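Local atomic coordinates of hydroxyethylthiazole kinase (Pyrococcus horikoshii, PDB entry 3HPD), a protein that probably phosphorylates the hydroxyl group of 4-methyl-5-(2-hydroxyethyl)thiazole with magnesium-dependent use of ATP, a step in thiamine diphosphate biosynthesis. Residues E51-I54 with R55-D58; S74-K77 with A78-A82; A206-P210 with L211-T215. One frame throughout, in Å; residues are numbered along the deposited sequence.

Contact 1 of 3, residues E51-I54 with R55-D58; sequences EEMI and RLAD
E51 and R55, one helical turn apart, carry opposite charges that probably attract each other, but they form no salt bridge. CG of E51 lies over one face of the guanidinium, 3.5 Å from R55 NE, and the carboxylate and guanidinium planes are 32° apart. E51 OE2 is 4.0 Å from R55 NH2 but well out of the guanidinium plane, where no N-H points at it. A water does the bonding instead: it sits at the guanidinium edge, in plane, accepts from R55 NE at 2.8 Å and donates to E51 OE1 at 2.7 Å. R55 is placed for this by CG lying anti to its own carbonyl carbon (chi1 -78°) and by a chain extended as far as NE, which passes E51 O on the way. Long, flexible charged residues suit such an exposed face.

The backbone bonds belong to the last turn of helix 50-56, in the alpha/beta fold of the ribokinase clan. R55 N and L56 N hydrogen-bond to E51 O and E52 O in the regular i to i-4 pattern, and A57 N still donates to M53 O at 2.9 Å although A57 has already left helical angles. K87 NZ takes up I54 O and A57 O at this end.

Apolar contact across the turn is slight, M53 SD lying 4.3 Å from L56 CD2. I54, branched and buried, turns its hydrocarbon instead onto helix 69-85 and H19. The second subunit is also in reach: its K100 N donates to E52 OE1, and its T99 and A98 pack against M53 and L56, respectively.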
ATOM      1  N   GLU A  51      19.156   4.846  14.350  1.00 15.69           N
ATOM      2  CA  GLU A  51      20.411   5.585  14.268  1.00 17.17           C
ATOM      3  C   GLU A  51      21.182   5.280  12.988  1.00 16.64           C
ATOM      4  O   GLU A  51      21.604   6.196  12.282  1.00 16.30           O
ATOM      5  CB  GLU A  51      21.290   5.307  15.492  1.00 20.88           C
ATOM      6  CG  GLU A  51      22.639   6.022  15.435  1.00 26.08           C
ATOM      7  CD  GLU A  51      23.150   6.438  16.804  1.00 32.00           C
ATOM      8  OE1 GLU A  51      23.171   7.657  17.085  1.00 35.12           O
ATOM      9  OE2 GLU A  51      23.524   5.550  17.598  1.00 32.42           O
ATOM     10  N   GLU A  52      21.354   4.001  12.677  1.00 14.77           N
ATOM     11  CA  GLU A  52      22.091   3.625  11.474  1.00 14.28           C
ATOM     12  C   GLU A  52      21.407   4.079  10.189  1.00 13.18           C
ATOM     13  O   GLU A  52      22.074   4.472   9.232  1.00 12.95           O
ATOM     14  CB  GLU A  52      22.303   2.112  11.437  1.00 14.91           C
ATOM     15  CG  GLU A  52      23.275   1.616  12.491  1.00 20.65           C
ATOM     16  CD  GLU A  52      23.313   0.104  12.579  1.00 20.73           C
ATOM     17  OE1 GLU A  52      23.751  -0.538  11.607  1.00 21.65           O
ATOM     18  OE2 GLU A  52      22.897  -0.437  13.623  1.00 26.03           O
ATOM     19  N   MET A  53      20.080   4.036  10.169  1.00 13.57           N
ATOM     20  CA  MET A  53      19.342   4.440   8.979  1.00 12.65           C
ATOM     21  C   MET A  53      19.380   5.960   8.773  1.00 12.08           C
ATOM     22  O   MET A  53      19.565   6.434   7.653  1.00 13.08           O
ATOM     23  CB  MET A  53      17.893   3.947   9.067  1.00 15.62           C
ATOM     24  CG  MET A  53      17.226   3.779   7.712  1.00 18.98           C
ATOM     25  SD  MET A  53      18.122   2.613   6.655  1.00 20.02           S
ATOM     26  CE  MET A  53      17.243   1.076   6.990  1.00 17.41           C
ATOM     27  N   ILE A  54      19.220   6.722   9.850  1.00 11.91           N
ATOM     28  CA  ILE A  54      19.244   8.180   9.749  1.00 12.98           C
ATOM     29  C   ILE A  54      20.655   8.663   9.404  1.00 13.22           C
ATOM     30  O   ILE A  54      20.832   9.704   8.770  1.00 14.08           O
ATOM     31  CB  ILE A  54      18.754   8.831  11.059  1.00 11.76           C
ATOM     32  CG1 ILE A  54      17.294   8.430  11.307  1.00 14.05           C
ATOM     33  CG2 ILE A  54      18.856  10.357  10.967  1.00 13.72           C
ATOM     34  CD1 ILE A  54      16.730   8.915  12.621  1.00 12.04           C
ATOM     35  N   ARG A  55      21.656   7.894   9.820  1.00 13.02           N
ATOM     36  CA  ARG A  55      23.051   8.220   9.527  1.00 12.96           C
ATOM     37  C   ARG A  55      23.271   8.043   8.031  1.00 13.36           C
ATOM     38  O   ARG A  55      24.005   8.798   7.388  1.00 12.53           O
ATOM     39  CB  ARG A  55      23.985   7.266  10.269  1.00 13.45           C
ATOM     40  CG  ARG A  55      24.181   7.561  11.744  1.00 12.78           C
ATOM     41  CD  ARG A  55      25.066   6.491  12.363  1.00 15.63           C
ATOM     42  NE  ARG A  55      25.540   6.847  13.699  1.00 15.59           N
ATOM     43  CZ  ARG A  55      26.461   6.156  14.362  1.00 18.04           C
ATOM     44  NH1 ARG A  55      27.003   5.076  13.809  1.00 16.00           N
ATOM     45  NH2 ARG A  55      26.851   6.546  15.568  1.00 20.17           N
ATOM     46  N   LEU A  56      22.624   7.020   7.492  1.00 13.21           N
ATOM     47  CA  LEU A  56      22.720   6.672   6.084  1.00 14.44           C
ATOM     48  C   LEU A  56      21.970   7.672   5.203  1.00 14.33           C
ATOM     49  O   LEU A  56      22.421   8.005   4.106  1.00 13.24           O
ATOM     50  CB  LEU A  56      22.139   5.269   5.887  1.00 16.73           C
ATOM     51  CG  LEU A  56      22.860   4.231   5.032  1.00 22.79           C
ATOM     52  CD1 LEU A  56      24.342   4.229   5.340  1.00 23.11           C
ATOM     53  CD2 LEU A  56      22.250   2.860   5.307  1.00 23.09           C
ATOM     54  N   ALA A  57      20.838   8.153   5.706  1.00 12.85           N
ATOM     55  CA  ALA A  57      19.976   9.087   4.980  1.00 14.89           C
ATOM     56  C   ALA A  57      20.489  10.512   4.837  1.00 14.25           C
ATOM     57  O   ALA A  57      21.379  10.949   5.564  1.00 13.84           O
ATOM     58  CB  ALA A  57      18.595   9.112   5.629  1.00 16.96           C
ATOM     59  N   ASP A  58      19.901  11.236   3.887  1.00 12.82           N
ATOM     60  CA  ASP A  58      20.258  12.622   3.630  1.00 13.41           C
ATOM     61  C   ASP A  58      19.163  13.549   4.145  1.00 14.82           C
ATOM     62  O   ASP A  58      19.354  14.760   4.261  1.00 14.47           O
ATOM     63  CB  ASP A  58      20.476  12.832   2.131  1.00 14.04           C
ATOM     64  CG  ASP A  58      21.634  12.014   1.600  1.00 16.63           C
ATOM     65  OD1 ASP A  58      22.751  12.175   2.136  1.00 17.28           O
ATOM     66  OD2 ASP A  58      21.431  11.210   0.663  1.00 16.80           O
TER
HETATM   67  O   HOH W   1      25.011   8.872  15.585  1.00 32.70           O

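Contact 2 of 3, residues S74-K77 with A78-A82; sequences SMVK and ATEIA
Both faces of the M75 peptide carbonyl plane are used by T79. Its N reaches M75 O from one face at 3.0 Å and its OG1 from the opposite face at 2.9 Å, so one oxygen accepts two bonds. The hydroxyl gets there because chi1 of -61° sets OG1 beside the backbone N of T79, turned back toward the preceding turn; a threonine can thus satisfy its polar group inside a buried helix. The E80 carboxylate has aliphatic neighbours: V76 CG1 is 4.1 Å from OE2, the two side chains running alongside each other, while K77 crosses at about a right angle with CD 4.0 Å from OE1. K77 NZ is 4.5 Å from E80 OE1, too far for a salt bridge; the bridge of E80 is made by OE2 to R112 NE. I81 lays CG1 3.2 Å from K77 O and brings CD1 against K77 CG.

Helix 69-85 is the crossover of the beta-alpha-beta unit between strands 59-63 and 89-92. Small A78 and branched I81 meet helix 50-56, V76 and T79 meet helix 100-112, and the side chains of M75, T79 and A82 pack against strand 59-63.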
ATOM      1  N   SER A  74       9.211   6.033  17.933  1.00 13.88           N
ATOM      2  CA  SER A  74      10.180   6.026  16.843  1.00 13.16           C
ATOM      3  C   SER A  74      10.338   7.409  16.211  1.00 14.13           C
ATOM      4  O   SER A  74      11.450   7.842  15.917  1.00 13.57           O
ATOM      5  CB  SER A  74       9.769   5.015  15.766  1.00 13.02           C
ATOM      6  OG  SER A  74       9.906   3.679  16.230  1.00 14.62           O
ATOM      7  N   MET A  75       9.222   8.099  16.002  1.00 13.63           N
ATOM      8  CA  MET A  75       9.251   9.423  15.390  1.00 14.40           C
ATOM      9  C   MET A  75       9.954  10.474  16.243  1.00 14.44           C
ATOM     10  O   MET A  75      10.708  11.303  15.728  1.00 13.19           O
ATOM     11  CB  MET A  75       7.827   9.878  15.077  1.00 15.42           C
ATOM     12  CG  MET A  75       7.168   9.046  13.992  1.00 16.39           C
ATOM     13  SD  MET A  75       5.416   9.401  13.851  1.00 18.53           S
ATOM     14  CE  MET A  75       4.951   8.237  12.557  1.00 19.98           C
ATOM     15  N   VAL A  76       9.707  10.441  17.548  1.00 14.06           N
ATOM     16  CA  VAL A  76      10.336  11.395  18.450  1.00 15.52           C
ATOM     17  C   VAL A  76      11.832  11.109  18.544  1.00 15.66           C
ATOM     18  O   VAL A  76      12.650  12.029  18.532  1.00 16.32           O
ATOM     19  CB  VAL A  76       9.693  11.331  19.853  1.00 16.33           C
ATOM     20  CG1 VAL A  76      10.500  12.158  20.838  1.00 19.44           C
ATOM     21  CG2 VAL A  76       8.256  11.857  19.780  1.00 16.79           C
ATOM     22  N   LYS A  77      12.186   9.830  18.621  1.00 15.00           N
ATOM     23  CA  LYS A  77      13.586   9.432  18.705  1.00 16.63           C
ATOM     24  C   LYS A  77      14.306   9.811  17.415  1.00 17.03           C
ATOM     25  O   LYS A  77      15.437  10.296  17.444  1.00 15.49           O
ATOM     26  CB  LYS A  77      13.696   7.922  18.933  1.00 18.25           C
ATOM     27  CG  LYS A  77      15.116   7.428  19.170  1.00 24.46           C
ATOM     28  CD  LYS A  77      15.699   7.997  20.460  1.00 28.92           C
ATOM     29  CE  LYS A  77      17.129   7.518  20.682  1.00 32.29           C
ATOM     30  NZ  LYS A  77      17.729   8.100  21.918  1.00 33.15           N
ATOM     31  N   ALA A  78      13.645   9.586  16.282  1.00 15.81           N
ATOM     32  CA  ALA A  78      14.220   9.914  14.983  1.00 14.01           C
ATOM     33  C   ALA A  78      14.502  11.407  14.891  1.00 14.34           C
ATOM     34  O   ALA A  78      15.530  11.823  14.362  1.00 13.23           O
ATOM     35  CB  ALA A  78      13.272   9.507  13.873  1.00 13.68           C
ATOM     36  N   THR A  79      13.578  12.210  15.402  1.00 14.70           N
ATOM     37  CA  THR A  79      13.736  13.657  15.369  1.00 15.17           C
ATOM     38  C   THR A  79      14.966  14.067  16.173  1.00 15.21           C
ATOM     39  O   THR A  79      15.731  14.931  15.757  1.00 16.22           O
ATOM     40  CB  THR A  79      12.485  14.364  15.938  1.00 15.69           C
ATOM     41  OG1 THR A  79      11.344  14.024  15.138  1.00 14.81           O
ATOM     42  CG2 THR A  79      12.666  15.879  15.921  1.00 15.45           C
ATOM     43  N   GLU A  80      15.160  13.437  17.324  1.00 15.81           N
ATOM     44  CA  GLU A  80      16.306  13.764  18.156  1.00 16.71           C
ATOM     45  C   GLU A  80      17.613  13.333  17.484  1.00 15.68           C
ATOM     46  O   GLU A  80      18.600  14.062  17.510  1.00 15.01           O
ATOM     47  CB  GLU A  80      16.140  13.117  19.531  1.00 18.92           C
ATOM     48  CG  GLU A  80      14.837  13.541  20.204  1.00 23.53           C
ATOM     49  CD  GLU A  80      14.613  12.903  21.560  1.00 27.39           C
ATOM     50  OE1 GLU A  80      15.022  11.737  21.749  1.00 28.89           O
ATOM     51  OE2 GLU A  80      14.008  13.565  22.429  1.00 29.42           O
ATOM     52  N   ILE A  81      17.609  12.155  16.867  1.00 15.67           N
ATOM     53  CA  ILE A  81      18.793  11.642  16.177  1.00 15.21           C
ATOM     54  C   ILE A  81      19.144  12.513  14.970  1.00 14.21           C
ATOM     55  O   ILE A  81      20.300  12.905  14.788  1.00 13.31           O
ATOM     56  CB  ILE A  81      18.566  10.190  15.698  1.00 15.07           C
ATOM     57  CG1 ILE A  81      18.423   9.264  16.908  1.00 16.57           C
ATOM     58  CG2 ILE A  81      19.719   9.743  14.805  1.00 15.68           C
ATOM     59  CD1 ILE A  81      18.053   7.842  16.548  1.00 14.72           C
ATOM     60  N   ALA A  82      18.143  12.815  14.149  1.00 11.38           N
ATOM     61  CA  ALA A  82      18.354  13.639  12.967  1.00 12.79           C
ATOM     62  C   ALA A  82      18.893  15.018  13.338  1.00 13.86           C
ATOM     63  O   ALA A  82      19.794  15.528  12.679  1.00 13.35           O
ATOM     64  CB  ALA A  82      17.049  13.779  12.176  1.00 11.81           C
TER

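Contact 3 of 3, residues A206-P210 with L211-T215; sequences AVTEP and LKATT
T208 touches the first turn of the helix with its methyl group, CG2 lying 3.6 Å from A213 CB. With OG1 anti to the backbone N (chi1 174°), CG2 falls between the backbone N and the carbonyl carbon, and the hydroxyl is carried alongside K212 CB, whose chain T208 crosses at about a right angle. A short branched residue fits here, its methyl resting on the small side chain of A213.

E209 holds the N-cap position of helix 210-231. The carboxylate of E209 is directed off the contact, and its carbonyl does the bonding: A213 N donates to E209 O at 2.8 Å, almost in line with the carbonyl bond. P210 follows as the first helical residue, a place that suits proline, since an N-H there has no carbonyl of a preceding turn to meet and proline has none to satisfy. P210 O accepts twice from T214, from N at 3.0 Å and from OG1 at 2.8 Å, the two arriving from opposite faces of the carbonyl plane. The next threonine repeats the pattern: T215 OG1 at 2.8 Å and T215 N at 3.1 Å approach L211 O from opposite faces. Both buried hydroxyls thus spend their protons on carbonyls one turn back. S216 OG bonds K212 O, extending the run of hydroxyl-to-carbonyl bonds, and V207 O takes R10 NE.

The T214 side chain lies about 5 Å from that of K118, predicted to bind ATP, so this helix start stands beside the probable nucleotide site. Around it, P210, A213 and T214 pack against helix 193-205, P210 and T214 also meet strand 161-165, and V207, T208 and K212 lie against helix 2-14.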
ATOM      1  N   ALA A 206      17.318  17.999   0.930  1.00 14.83           N
ATOM      2  CA  ALA A 206      18.615  17.351   1.053  1.00 17.69           C
ATOM      3  C   ALA A 206      19.642  18.073   0.176  1.00 18.01           C
ATOM      4  O   ALA A 206      20.848  17.960   0.402  1.00 19.24           O
ATOM      5  CB  ALA A 206      18.513  15.884   0.634  1.00 17.23           C
ATOM      6  N   VAL A 207      19.167  18.827  -0.814  1.00 17.71           N
ATOM      7  CA  VAL A 207      20.071  19.527  -1.722  1.00 19.03           C
ATOM      8  C   VAL A 207      19.952  21.055  -1.776  1.00 19.13           C
ATOM      9  O   VAL A 207      20.721  21.709  -2.477  1.00 18.34           O
ATOM     10  CB  VAL A 207      19.931  18.982  -3.166  1.00 20.58           C
ATOM     11  CG1 VAL A 207      20.264  17.496  -3.196  1.00 21.82           C
ATOM     12  CG2 VAL A 207      18.520  19.223  -3.685  1.00 18.64           C
ATOM     13  N   THR A 208      18.996  21.623  -1.048  1.00 18.52           N
ATOM     14  CA  THR A 208      18.822  23.074  -1.033  1.00 20.17           C
ATOM     15  C   THR A 208      18.126  23.523   0.249  1.00 19.71           C
ATOM     16  O   THR A 208      17.479  22.721   0.922  1.00 18.58           O
ATOM     17  CB  THR A 208      18.024  23.553  -2.275  1.00 23.93           C
ATOM     18  OG1 THR A 208      17.755  24.956  -2.166  1.00 28.62           O
ATOM     19  CG2 THR A 208      16.725  22.791  -2.410  1.00 25.66           C
ATOM     20  N   GLU A 209      18.269  24.798   0.598  1.00 19.33           N
ATOM     21  CA  GLU A 209      17.658  25.306   1.824  1.00 20.50           C
ATOM     22  C   GLU A 209      16.140  25.127   1.848  1.00 18.72           C
ATOM     23  O   GLU A 209      15.487  25.156   0.807  1.00 18.03           O
ATOM     24  CB  GLU A 209      18.048  26.769   2.040  1.00 25.08           C
ATOM     25  CG  GLU A 209      19.508  26.928   2.463  1.00 31.78           C
ATOM     26  CD  GLU A 209      19.829  26.168   3.745  1.00 36.62           C
ATOM     27  OE1 GLU A 209      19.349  26.579   4.824  1.00 38.55           O
ATOM     28  OE2 GLU A 209      20.556  25.152   3.673  1.00 39.72           O
ATOM     29  N   PRO A 210      15.568  24.931   3.050  1.00 17.54           N
ATOM     30  CA  PRO A 210      14.143  24.722   3.335  1.00 16.89           C
ATOM     31  C   PRO A 210      13.095  25.533   2.572  1.00 16.32           C
ATOM     32  O   PRO A 210      12.144  24.961   2.038  1.00 14.53           O
ATOM     33  CB  PRO A 210      14.060  24.950   4.841  1.00 16.47           C
ATOM     34  CG  PRO A 210      15.356  24.399   5.313  1.00 16.70           C
ATOM     35  CD  PRO A 210      16.337  24.976   4.309  1.00 18.13           C
ATOM     36  N   LEU A 211      13.239  26.854   2.529  1.00 15.27           N
ATOM     37  CA  LEU A 211      12.250  27.666   1.826  1.00 14.89           C
ATOM     38  C   LEU A 211      12.203  27.341   0.337  1.00 14.99           C
ATOM     39  O   LEU A 211      11.130  27.125  -0.223  1.00 13.49           O
ATOM     40  CB  LEU A 211      12.532  29.159   2.020  1.00 16.92           C
ATOM     41  CG  LEU A 211      11.530  30.087   1.324  1.00 18.85           C
ATOM     42  CD1 LEU A 211      10.115  29.764   1.792  1.00 18.81           C
ATOM     43  CD2 LEU A 211      11.880  31.539   1.624  1.00 20.93           C
ATOM     44  N   LYS A 212      13.366  27.304  -0.301  1.00 13.64           N
ATOM     45  CA  LYS A 212      13.440  27.001  -1.728  1.00 14.95           C
ATOM     46  C   LYS A 212      13.112  25.538  -2.010  1.00 14.11           C
ATOM     47  O   LYS A 212      12.527  25.216  -3.041  1.00 13.98           O
ATOM     48  CB  LYS A 212      14.834  27.327  -2.269  1.00 16.27           C
ATOM     49  CG  LYS A 212      15.150  28.813  -2.312  1.00 21.06           C
ATOM     50  CD  LYS A 212      16.588  29.049  -2.741  1.00 25.93           C
ATOM     51  CE  LYS A 212      16.889  30.531  -2.889  1.00 28.49           C
ATOM     52  NZ  LYS A 212      18.302  30.757  -3.309  1.00 32.98           N
ATOM     53  N   ALA A 213      13.488  24.655  -1.091  1.00 14.25           N
ATOM     54  CA  ALA A 213      13.230  23.226  -1.257  1.00 14.79           C
ATOM     55  C   ALA A 213      11.731  22.933  -1.258  1.00 14.53           C
ATOM     56  O   ALA A 213      11.221  22.238  -2.140  1.00 15.22           O
ATOM     57  CB  ALA A 213      13.915  22.439  -0.143  1.00 14.15           C
ATOM     58  N   THR A 214      11.031  23.466  -0.263  1.00 13.48           N
ATOM     59  CA  THR A 214       9.596  23.249  -0.143  1.00 13.92           C
ATOM     60  C   THR A 214       8.843  23.898  -1.305  1.00 13.91           C
ATOM     61  O   THR A 214       7.920  23.302  -1.864  1.00 12.52           O
ATOM     62  CB  THR A 214       9.067  23.804   1.195  1.00 12.34           C
ATOM     63  OG1 THR A 214       9.868  23.293   2.269  1.00 11.83           O
ATOM     64  CG2 THR A 214       7.621  23.375   1.417  1.00 13.21           C
ATOM     65  N   THR A 215       9.239  25.115  -1.671  1.00 13.31           N
ATOM     66  CA  THR A 215       8.596  25.811  -2.783  1.00 13.70           C
ATOM     67  C   THR A 215       8.801  24.995  -4.057  1.00 12.56           C
ATOM     68  O   THR A 215       7.880  24.839  -4.858  1.00 11.97           O
ATOM     69  CB  THR A 215       9.191  27.230  -3.000  1.00 13.44           C
ATOM     70  OG1 THR A 215       8.995  28.022  -1.822  1.00 13.82           O
ATOM     71  CG2 THR A 215       8.517  27.916  -4.178  1.00 14.60           C
TER

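In the fold
From the N terminus, the three contacts come in series, and none nests in or crosses another; each is local, spanning the turn of a single helix or its start. Contact 1 ends helix 50-56, ahead of strand 59-63. Contact 2 lies on helix 69-85, which leads from that strand to strand 89-92. The two helices meet in part through I54, whose CD1 is 3.6 Å from A78 CA. Contact 3, much later, begins helix 210-231 after the loop from helix 193-205. It brushes contact 1 where D58 O is 3.9 Å from A206 CB, but its nearest atoms stay about 12 Å from contact 2.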